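Local coordinates for uncharacterized protein (Ruminococcus gnavus, PDB 4QAN) that is of unknown function but adopts a cystatin-like fold as a divergent member of the NTF2-like superfamily and can bind a magnesium ion, at residues N41-A46 against E100-L105; K96-Q101 against G176-T181. All blocks are in the same frame, centred on the assembly; numbering follows the deposited sequence.

Helix 87-108 serves both contacts and illustrates how one long helix can be covered on more than one side. Contact 1 sets it against the start of helix 43-48 and is only partly buried, with an asparagine at the solvent-exposed margin and a phenylalanine reaching into the joint. Contact 2, roughly 10 Å from the centre of the chain against 15 Å for contact 1, is buried and joins the helix to the loop after strand 167-172. Both are chiefly apolar, but an aromatic ring reaches across in contact 1, whereas a leucine meets a ring and an amide in contact 2. Their centres lie about 11 Å apart, and Leu43 CD1 packs 3.9 Å from Ile99 CG1.

Contact 1: residues N41-A46 against E100-L105; sequences NDLDMA and EQFEEL
Phe102 swings its ring away from its own backbone N (chi1 -177°) and across to the start of helix 43-48, where Asn41 and Leu43, whose CG atoms likewise stand opposite their backbone nitrogens, bring OD1 and CD1 to meet it. Two conformers were deposited for Phe102, and the account holds for one of them. Asn41 comes to the ring edge: OD1 lies near the ring plane, 3.6 Å from Phe102 CE2, and the amide is turned only 9° from that plane. An oxygen so placed faces the C-H rim, whose slight positive charge probably suits it. The apolar partners arrive obliquely, both from the same side of the ring plane. Ala46 CB touches Phe102 CD1 at 3.7 Å, while Leu43 CD1 reaches Phe102 CD2 at 4.0 Å.

The backbone that the ring points to is a short link between two helices. Asn41, with positive phi, is the C-prime residue of a Schellman motif closing helix 27-39, in which Asp42 N bonds to Ala37 O and Asn41 N to Leu38 O. Asp42 then takes the N-cap of helix 43-48: its OD1 accepts from Met45 N at 3.1 Å in an almost straight bond, although the N-H arrives 67° out of the carboxylate plane. Met45 itself is a selenomethionine. With one helix ended and the next capped, Asn41, Leu43 and Ala46 are presented together to a single aromatic side chain.

Further cover comes from helix 27-39, where Leu38 touches Phe102 and Met34 and Ala37 touch Ala46. Leu43 and Glu103 meet Pro254 at the start of helix 254-275, and Glu104 reaches Lys174, just beyond strand 167-172, through a salt bridge.

Contact 2: residues K96-Q101 against G176-T181; sequences KAYIEQ and GLLYET
Leu178 meets Tyr98 through a CH-pi contact: its CD2 methyl stands over one face of the ring, 3.9 Å from the centroid and 23° off the normal. The methyl is displaced toward the rim, so the nearest ring atom is Tyr98 CZ, 3.6 Å from CD2. With CG opposite the backbone N (chi1 -177°), the leucine extends toward the helix and its two methyls divide the work.

Apolar contact continues on both branches. CD2 also reaches Ala97 CB at 4.2 Å, where the small side chain is consistent with the loop's close approach, and Met94 adds cover from one turn earlier. CD1 touches Tyr98 CE1 as well and lies 3.5 Å from Gln101 CD, against the amide. On the loop side, the face of the Tyr179 ring receives Leu178 CB.

The leucine owes its position to a type I beta turn running from Leu177 to Glu180, closed by Glu180 N to Leu177 O. This turn, in the loop between strands 167-172 and 187-188, brings Leu178 to helix 87-108, which lies against their antiparallel sheet, consistent with the helix-and-sheet pairing of a cystatin-like fold.

Polar interactions fix the groups that the methyls touch. Tyr98 OH donates to His171 O, tying the ring to strand 167-172. Gln101 OE1 accepts from Leu173 N while its NE2 bonds to Ser172 OG, which leaves the amide little freedom to flip. Were Tyr98 replaced by an alanine, the Leu178 CD2 methyl would probably lose the aromatic face it rests on, and His171 O this hydroxyl partner. Leu177 N bonds almost straight to Glu180 OE2 (3.1 Å), though from above the carboxylate plane; that oxygen also pairs with Arg128. Lys96 NZ makes a 2.8 Å salt bridge to Glu100 OE2, on the syn side but tilted 30° out of the carboxylate plane.

Contact 1: residues N41-A46 against E100-L105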
ATOM      1  N   ASN A  41     -17.518 -13.103   3.127  1.00 55.81           N
ATOM      2  CA  ASN A  41     -16.448 -13.006   2.141  1.00 52.33           C
ATOM      3  C   ASN A  41     -16.561 -11.709   1.301  1.00 51.81           C
ATOM      4  O   ASN A  41     -16.423 -11.729   0.082  1.00 53.74           O
ATOM      5  CB  ASN A  41     -16.447 -14.260   1.255  1.00 52.50           C
ATOM      6  CG  ASN A  41     -15.221 -14.348   0.348  1.00 57.74           C
ATOM      7  OD1 ASN A  41     -14.161 -13.768   0.622  1.00 60.19           O
ATOM      8  ND2 ASN A  41     -15.365 -15.076  -0.748  1.00 63.11           N
ATOM      9  N   ASP A  42     -16.806 -10.584   1.971  1.00 52.12           N
ATOM     10  CA  ASP A  42     -17.040  -9.304   1.294  1.00 49.12           C
ATOM     11  C   ASP A  42     -15.856  -8.377   1.514  1.00 45.06           C
ATOM     12  O   ASP A  42     -15.743  -7.718   2.543  1.00 40.85           O
ATOM     13  CB  ASP A  42     -18.344  -8.658   1.788  1.00 52.37           C
ATOM     14  CG  ASP A  42     -18.710  -7.388   1.018  1.00 50.94           C
ATOM     15  OD1 ASP A  42     -17.828  -6.799   0.372  1.00 50.34           O
ATOM     16  OD2 ASP A  42     -19.884  -6.962   1.083  1.00 51.36           O
ATOM     17  N   LEU A  43     -14.983  -8.334   0.517  1.00 44.11           N
ATOM     18  CA  LEU A  43     -13.739  -7.601   0.606  1.00 44.40           C
ATOM     19  C   LEU A  43     -14.002  -6.109   0.751  1.00 43.60           C
ATOM     20  O   LEU A  43     -13.374  -5.425   1.568  1.00 41.98           O
ATOM     21  CB  LEU A  43     -12.897  -7.846  -0.644  1.00 47.64           C
ATOM     22  CG  LEU A  43     -11.572  -7.089  -0.724  1.00 46.68           C
ATOM     23  CD1 LEU A  43     -10.665  -7.572   0.388  1.00 47.48           C
ATOM     24  CD2 LEU A  43     -10.916  -7.265  -2.086  1.00 48.27           C
ATOM     25  N   ASP A  44     -14.926  -5.609  -0.056  1.00 41.41           N
ATOM     26  CA  ASP A  44     -15.244  -4.196  -0.049  1.00 38.83           C
ATOM     27  C   ASP A  44     -15.625  -3.767   1.366  1.00 39.03           C
ATOM     28  O   ASP A  44     -15.051  -2.808   1.913  1.00 36.34           O
ATOM     29  CB  ASP A  44     -16.383  -3.904  -1.028  1.00 40.06           C
ATOM     30  CG  ASP A  44     -16.849  -2.475  -0.953  1.00 39.57           C
ATOM     31  OD1 ASP A  44     -16.129  -1.600  -1.476  1.00 35.14           O
ATOM     32  OD2 ASP A  44     -17.925  -2.224  -0.352  1.00 39.82           O
HETATM   33  N   MSE A  45     -16.578  -4.504   1.950  1.00 38.10           N
HETATM   34  CA  MSE A  45     -17.035  -4.254   3.314  1.00 39.07           C
HETATM   35  C   MSE A  45     -15.883  -4.234   4.295  1.00 38.54           C
HETATM   36  O   MSE A  45     -15.772  -3.306   5.097  1.00 38.43           O
HETATM   37  CB  MSE A  45     -18.091  -5.304   3.671  1.00 40.00           C
HETATM   38  CG  MSE A  45     -18.756  -4.994   4.993  1.00 40.91           C
HETATM   39 SE   MSE A  45     -19.934  -6.489   5.476  0.75 42.72          SE
HETATM   40  CE  MSE A  45     -20.373  -5.797   7.267  1.00 47.69           C
ATOM     41  N   ALA A  46     -15.016  -5.241   4.208  1.00 38.46           N
ATOM     42  CA  ALA A  46     -13.849  -5.402   5.088  1.00 40.25           C
ATOM     43  C   ALA A  46     -12.909  -4.211   5.055  1.00 41.48           C
ATOM     44  O   ALA A  46     -12.505  -3.717   6.104  1.00 43.51           O
ATOM     45  CB  ALA A  46     -13.065  -6.664   4.710  1.00 38.20           C
ATOM     46  N   GLU A 100      -4.327  -8.958   2.052  1.00 33.95           N
ATOM     47  CA  GLU A 100      -3.594 -10.155   2.402  1.00 36.44           C
ATOM     48  C   GLU A 100      -3.922 -10.691   3.778  1.00 37.75           C
ATOM     49  O   GLU A 100      -3.985 -11.899   3.955  1.00 38.27           O
ATOM     50  CB  GLU A 100      -2.114  -9.919   2.248  1.00 40.77           C
ATOM     51  CG  GLU A 100      -1.772  -9.864   0.788  1.00 40.49           C
ATOM     52  CD  GLU A 100      -0.409  -9.329   0.540  1.00 48.19           C
ATOM     53  OE1 GLU A 100       0.129  -8.668   1.451  1.00 49.26           O
ATOM     54  OE2 GLU A 100       0.106  -9.569  -0.576  1.00 48.08           O
ATOM     55  N   GLN A 101      -4.172  -9.809   4.741  1.00 36.60           N
ATOM     56  CA  GLN A 101      -4.687 -10.254   6.027  1.00 36.53           C
ATOM     57  C   GLN A 101      -6.029 -10.939   5.817  1.00 37.18           C
ATOM     58  O   GLN A 101      -6.240 -12.042   6.306  1.00 36.79           O
ATOM     59  CB  GLN A 101      -4.850  -9.099   7.001  1.00 36.52           C
ATOM     60  CG  GLN A 101      -3.534  -8.468   7.402  1.00 36.40           C
ATOM     61  CD  GLN A 101      -3.578  -7.822   8.762  1.00 37.95           C
ATOM     62  OE1 GLN A 101      -4.594  -7.256   9.165  1.00 37.93           O
ATOM     63  NE2 GLN A 101      -2.467  -7.913   9.489  1.00 39.67           N
ATOM     64  N   PHE A 102      -6.918 -10.283   5.071  1.00 38.97           N
ATOM     65  CA  PHE A 102      -8.238 -10.823   4.812  0.75 41.09           C
ATOM     66  C   PHE A 102      -8.130 -12.208   4.167  1.00 41.65           C
ATOM     67  O   PHE A 102      -8.749 -13.156   4.625  1.00 40.71           O
ATOM     68  CB  PHE A 102      -9.015  -9.866   3.917  0.75 40.49           C
ATOM     69  CG  PHE A 102     -10.424 -10.295   3.649  0.75 40.92           C
ATOM     70  CD1 PHE A 102     -11.431 -10.001   4.550  0.75 40.58           C
ATOM     71  CD2 PHE A 102     -10.744 -10.983   2.480  0.75 40.84           C
ATOM     72  CE1 PHE A 102     -12.732 -10.385   4.291  0.75 41.45           C
ATOM     73  CE2 PHE A 102     -12.040 -11.370   2.215  0.75 40.49           C
ATOM     74  CZ  PHE A 102     -13.036 -11.066   3.121  0.75 42.31           C
ATOM     75  N   GLU A 103      -7.330 -12.306   3.110  1.00 42.15           N
ATOM     76  CA  GLU A 103      -7.187 -13.577   2.379  1.00 44.01           C
ATOM     77  C   GLU A 103      -6.602 -14.678   3.261  1.00 45.82           C
ATOM     78  O   GLU A 103      -7.106 -15.807   3.272  1.00 45.10           O
ATOM     79  CB  GLU A 103      -6.344 -13.383   1.114  1.00 40.53           C
ATOM     80  CG  GLU A 103      -7.049 -12.564   0.036  1.00 40.69           C
ATOM     81  CD  GLU A 103      -6.151 -12.228  -1.154  1.00 42.82           C
ATOM     82  OE1 GLU A 103      -4.924 -12.368  -1.040  1.00 43.45           O
ATOM     83  OE2 GLU A 103      -6.665 -11.813  -2.210  1.00 47.05           O
ATOM     84  N   GLU A 104      -5.560 -14.339   4.017  1.00 44.64           N
ATOM     85  CA  GLU A 104      -4.931 -15.295   4.926  1.00 47.67           C
ATOM     86  C   GLU A 104      -5.933 -15.883   5.941  1.00 50.43           C
ATOM     87  O   GLU A 104      -6.044 -17.112   6.056  1.00 52.65           O
ATOM     88  CB  GLU A 104      -3.755 -14.651   5.647  1.00 48.32           C
ATOM     89  CG  GLU A 104      -2.998 -15.602   6.552  1.00 54.97           C
ATOM     90  CD  GLU A 104      -1.770 -14.980   7.185  1.00 61.70           C
ATOM     91  OE1 GLU A 104      -1.333 -13.895   6.738  1.00 64.80           O
ATOM     92  OE2 GLU A 104      -1.237 -15.590   8.133  1.00 72.53           O
ATOM     93  N   LEU A 105      -6.661 -15.028   6.659  1.00 47.22           N
ATOM     94  CA  LEU A 105      -7.660 -15.512   7.630  1.00 50.02           C
ATOM     95  C   LEU A 105      -8.760 -16.314   6.954  1.00 50.48           C
ATOM     96  O   LEU A 105      -9.280 -17.263   7.534  1.00 58.99           O
ATOM     97  CB  LEU A 105      -8.315 -14.362   8.402  1.00 53.47           C
ATOM     98  CG  LEU A 105      -7.666 -13.873   9.696  1.00 58.68           C
ATOM     99  CD1 LEU A 105      -6.324 -13.194   9.432  1.00 60.44           C
ATOM    100  CD2 LEU A 105      -8.612 -12.916  10.405  1.00 59.19           C
TER

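Contact 2: residues K96-Q101 against G176-T181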
ATOM      1  N   LYS A  96      -3.296  -3.178  -0.055  1.00 26.01           N
ATOM      2  CA  LYS A  96      -2.760  -4.514  -0.354  1.00 26.36           C
ATOM      3  C   LYS A  96      -2.505  -5.337   0.914  1.00 29.85           C
ATOM      4  O   LYS A  96      -2.878  -6.507   0.984  1.00 29.51           O
ATOM      5  CB  LYS A  96      -1.485  -4.403  -1.169  1.00 29.79           C
ATOM      6  CG  LYS A  96      -0.740  -5.719  -1.412  1.00 29.09           C
ATOM      7  CD  LYS A  96       0.624  -5.377  -1.955  1.00 33.37           C
ATOM      8  CE  LYS A  96       1.274  -6.551  -2.654  1.00 36.12           C
ATOM      9  NZ  LYS A  96       1.774  -7.562  -1.691  1.00 36.16           N
ATOM     10  N   ALA A  97      -1.895  -4.716   1.924  1.00 30.84           N
ATOM     11  CA  ALA A  97      -1.562  -5.418   3.160  1.00 32.06           C
ATOM     12  C   ALA A  97      -2.829  -5.923   3.839  1.00 34.33           C
ATOM     13  O   ALA A  97      -2.851  -7.060   4.304  1.00 33.74           O
ATOM     14  CB  ALA A  97      -0.757  -4.527   4.105  1.00 29.96           C
ATOM     15  N   TYR A  98      -3.882  -5.101   3.852  1.00 33.43           N
ATOM     16  CA  TYR A  98      -5.177  -5.521   4.416  1.00 36.90           C
ATOM     17  C   TYR A  98      -5.865  -6.654   3.627  1.00 37.28           C
ATOM     18  O   TYR A  98      -6.474  -7.542   4.218  1.00 35.27           O
ATOM     19  CB  TYR A  98      -6.136  -4.336   4.568  1.00 37.58           C
ATOM     20  CG  TYR A  98      -5.840  -3.457   5.764  1.00 39.03           C
ATOM     21  CD1 TYR A  98      -5.836  -3.983   7.040  1.00 39.33           C
ATOM     22  CD2 TYR A  98      -5.568  -2.098   5.613  1.00 40.42           C
ATOM     23  CE1 TYR A  98      -5.572  -3.194   8.141  1.00 41.08           C
ATOM     24  CE2 TYR A  98      -5.302  -1.288   6.712  1.00 38.40           C
ATOM     25  CZ  TYR A  98      -5.299  -1.844   7.980  1.00 40.45           C
ATOM     26  OH  TYR A  98      -5.036  -1.070   9.094  1.00 37.46           O
ATOM     27  N   ILE A  99      -5.749  -6.622   2.301  1.00 36.96           N
ATOM     28  CA  ILE A  99      -6.294  -7.680   1.466  1.00 35.81           C
ATOM     29  C   ILE A  99      -5.634  -8.995   1.844  1.00 33.42           C
ATOM     30  O   ILE A  99      -6.295 -10.012   1.966  1.00 30.76           O
ATOM     31  CB  ILE A  99      -6.143  -7.381  -0.048  1.00 34.11           C
ATOM     32  CG1 ILE A  99      -7.067  -6.211  -0.425  1.00 35.57           C
ATOM     33  CG2 ILE A  99      -6.525  -8.600  -0.880  1.00 35.20           C
ATOM     34  CD1 ILE A  99      -6.798  -5.553  -1.765  1.00 33.76           C
ATOM     35  N   GLU A 100      -4.327  -8.958   2.052  1.00 33.95           N
ATOM     36  CA  GLU A 100      -3.594 -10.155   2.402  1.00 36.44           C
ATOM     37  C   GLU A 100      -3.922 -10.691   3.778  1.00 37.75           C
ATOM     38  O   GLU A 100      -3.985 -11.899   3.955  1.00 38.27           O
ATOM     39  CB  GLU A 100      -2.114  -9.919   2.248  1.00 40.77           C
ATOM     40  CG  GLU A 100      -1.772  -9.864   0.788  1.00 40.49           C
ATOM     41  CD  GLU A 100      -0.409  -9.329   0.540  1.00 48.19           C
ATOM     42  OE1 GLU A 100       0.129  -8.668   1.451  1.00 49.26           O
ATOM     43  OE2 GLU A 100       0.106  -9.569  -0.576  1.00 48.08           O
ATOM     44  N   GLN A 101      -4.172  -9.809   4.741  1.00 36.60           N
ATOM     45  CA  GLN A 101      -4.687 -10.254   6.027  1.00 36.53           C
ATOM     46  C   GLN A 101      -6.029 -10.939   5.817  1.00 37.18           C
ATOM     47  O   GLN A 101      -6.240 -12.042   6.306  1.00 36.79           O
ATOM     48  CB  GLN A 101      -4.850  -9.099   7.001  1.00 36.52           C
ATOM     49  CG  GLN A 101      -3.534  -8.468   7.402  1.00 36.40           C
ATOM     50  CD  GLN A 101      -3.578  -7.822   8.762  1.00 37.95           C
ATOM     51  OE1 GLN A 101      -4.594  -7.256   9.165  1.00 37.93           O
ATOM     52  NE2 GLN A 101      -2.467  -7.913   9.489  1.00 39.67           N
ATOM     53  N   GLY A 176      -0.762  -7.082  17.163  1.00 46.65           N
ATOM     54  CA  GLY A 176       0.311  -6.117  16.948  1.00 44.51           C
ATOM     55  C   GLY A 176       0.029  -5.150  15.813  1.00 46.85           C
ATOM     56  O   GLY A 176      -1.130  -4.848  15.504  1.00 47.01           O
ATOM     57  N   LEU A 177       1.100  -4.659  15.195  1.00 45.08           N
ATOM     58  CA  LEU A 177       1.002  -3.720  14.103  1.00 44.55           C
ATOM     59  C   LEU A 177       0.784  -4.453  12.794  1.00 43.98           C
ATOM     60  O   LEU A 177       1.309  -5.556  12.586  1.00 44.97           O
ATOM     61  CB  LEU A 177       2.288  -2.884  13.983  1.00 46.76           C
ATOM     62  CG  LEU A 177       2.639  -1.880  15.083  1.00 53.52           C
ATOM     63  CD1 LEU A 177       3.883  -1.104  14.678  1.00 55.22           C
ATOM     64  CD2 LEU A 177       1.494  -0.914  15.382  1.00 55.64           C
ATOM     65  N   LEU A 178       0.038  -3.806  11.903  1.00 41.46           N
ATOM     66  CA  LEU A 178      -0.170  -4.282  10.533  1.00 40.32           C
ATOM     67  C   LEU A 178       1.125  -4.747   9.847  1.00 42.98           C
ATOM     68  O   LEU A 178       1.107  -5.710   9.087  1.00 39.35           O
ATOM     69  CB  LEU A 178      -0.819  -3.182   9.699  1.00 37.81           C
ATOM     70  CG  LEU A 178      -1.177  -3.506   8.248  1.00 38.54           C
ATOM     71  CD1 LEU A 178      -2.187  -4.641   8.176  1.00 37.44           C
ATOM     72  CD2 LEU A 178      -1.702  -2.262   7.535  1.00 36.70           C
ATOM     73  N   TYR A 179       2.248  -4.090  10.117  1.00 43.43           N
ATOM     74  CA  TYR A 179       3.459  -4.377   9.348  1.00 44.20           C
ATOM     75  C   TYR A 179       4.347  -5.447   9.963  1.00 48.01           C
ATOM     76  O   TYR A 179       5.404  -5.756   9.410  1.00 52.81           O
ATOM     77  CB  TYR A 179       4.263  -3.098   9.105  1.00 47.77           C
ATOM     78  CG  TYR A 179       3.392  -1.886   8.884  1.00 49.24           C
ATOM     79  CD1 TYR A 179       2.650  -1.735   7.724  1.00 52.61           C
ATOM     80  CD2 TYR A 179       3.293  -0.912   9.855  1.00 56.42           C
ATOM     81  CE1 TYR A 179       1.842  -0.630   7.539  1.00 56.07           C
ATOM     82  CE2 TYR A 179       2.488   0.188   9.683  1.00 63.48           C
ATOM     83  CZ  TYR A 179       1.768   0.328   8.531  1.00 59.32           C
ATOM     84  OH  TYR A 179       0.975   1.437   8.410  1.00 62.70           O
ATOM     85  N   GLU A 180       3.946  -6.020  11.094  1.00 47.69           N
ATOM     86  CA  GLU A 180       4.750  -7.079  11.690  1.00 52.11           C
ATOM     87  C   GLU A 180       4.643  -8.344  10.851  1.00 54.16           C
ATOM     88  O   GLU A 180       3.613  -8.601  10.232  1.00 51.14           O
ATOM     89  CB  GLU A 180       4.338  -7.354  13.125  1.00 54.28           C
ATOM     90  CG  GLU A 180       4.677  -6.226  14.077  1.00 60.34           C
ATOM     91  CD  GLU A 180       4.271  -6.528  15.502  1.00 62.30           C
ATOM     92  OE1 GLU A 180       4.363  -7.713  15.899  1.00 61.56           O
ATOM     93  OE2 GLU A 180       3.872  -5.580  16.217  1.00 61.13           O
ATOM     94  N   THR A 181       5.720  -9.123  10.833  1.00 54.74           N
ATOM     95  CA  THR A 181       5.800 -10.306   9.992  1.00 54.46           C
ATOM     96  C   THR A 181       5.764 -11.567  10.840  1.00 57.91           C
ATOM     97  O   THR A 181       6.133 -11.548  12.021  1.00 56.22           O
ATOM     98  CB  THR A 181       7.102 -10.308   9.180  1.00 56.19           C
ATOM     99  OG1 THR A 181       8.216 -10.510  10.063  1.00 58.69           O
ATOM    100  CG2 THR A 181       7.275  -8.989   8.443  1.00 56.76           C
TER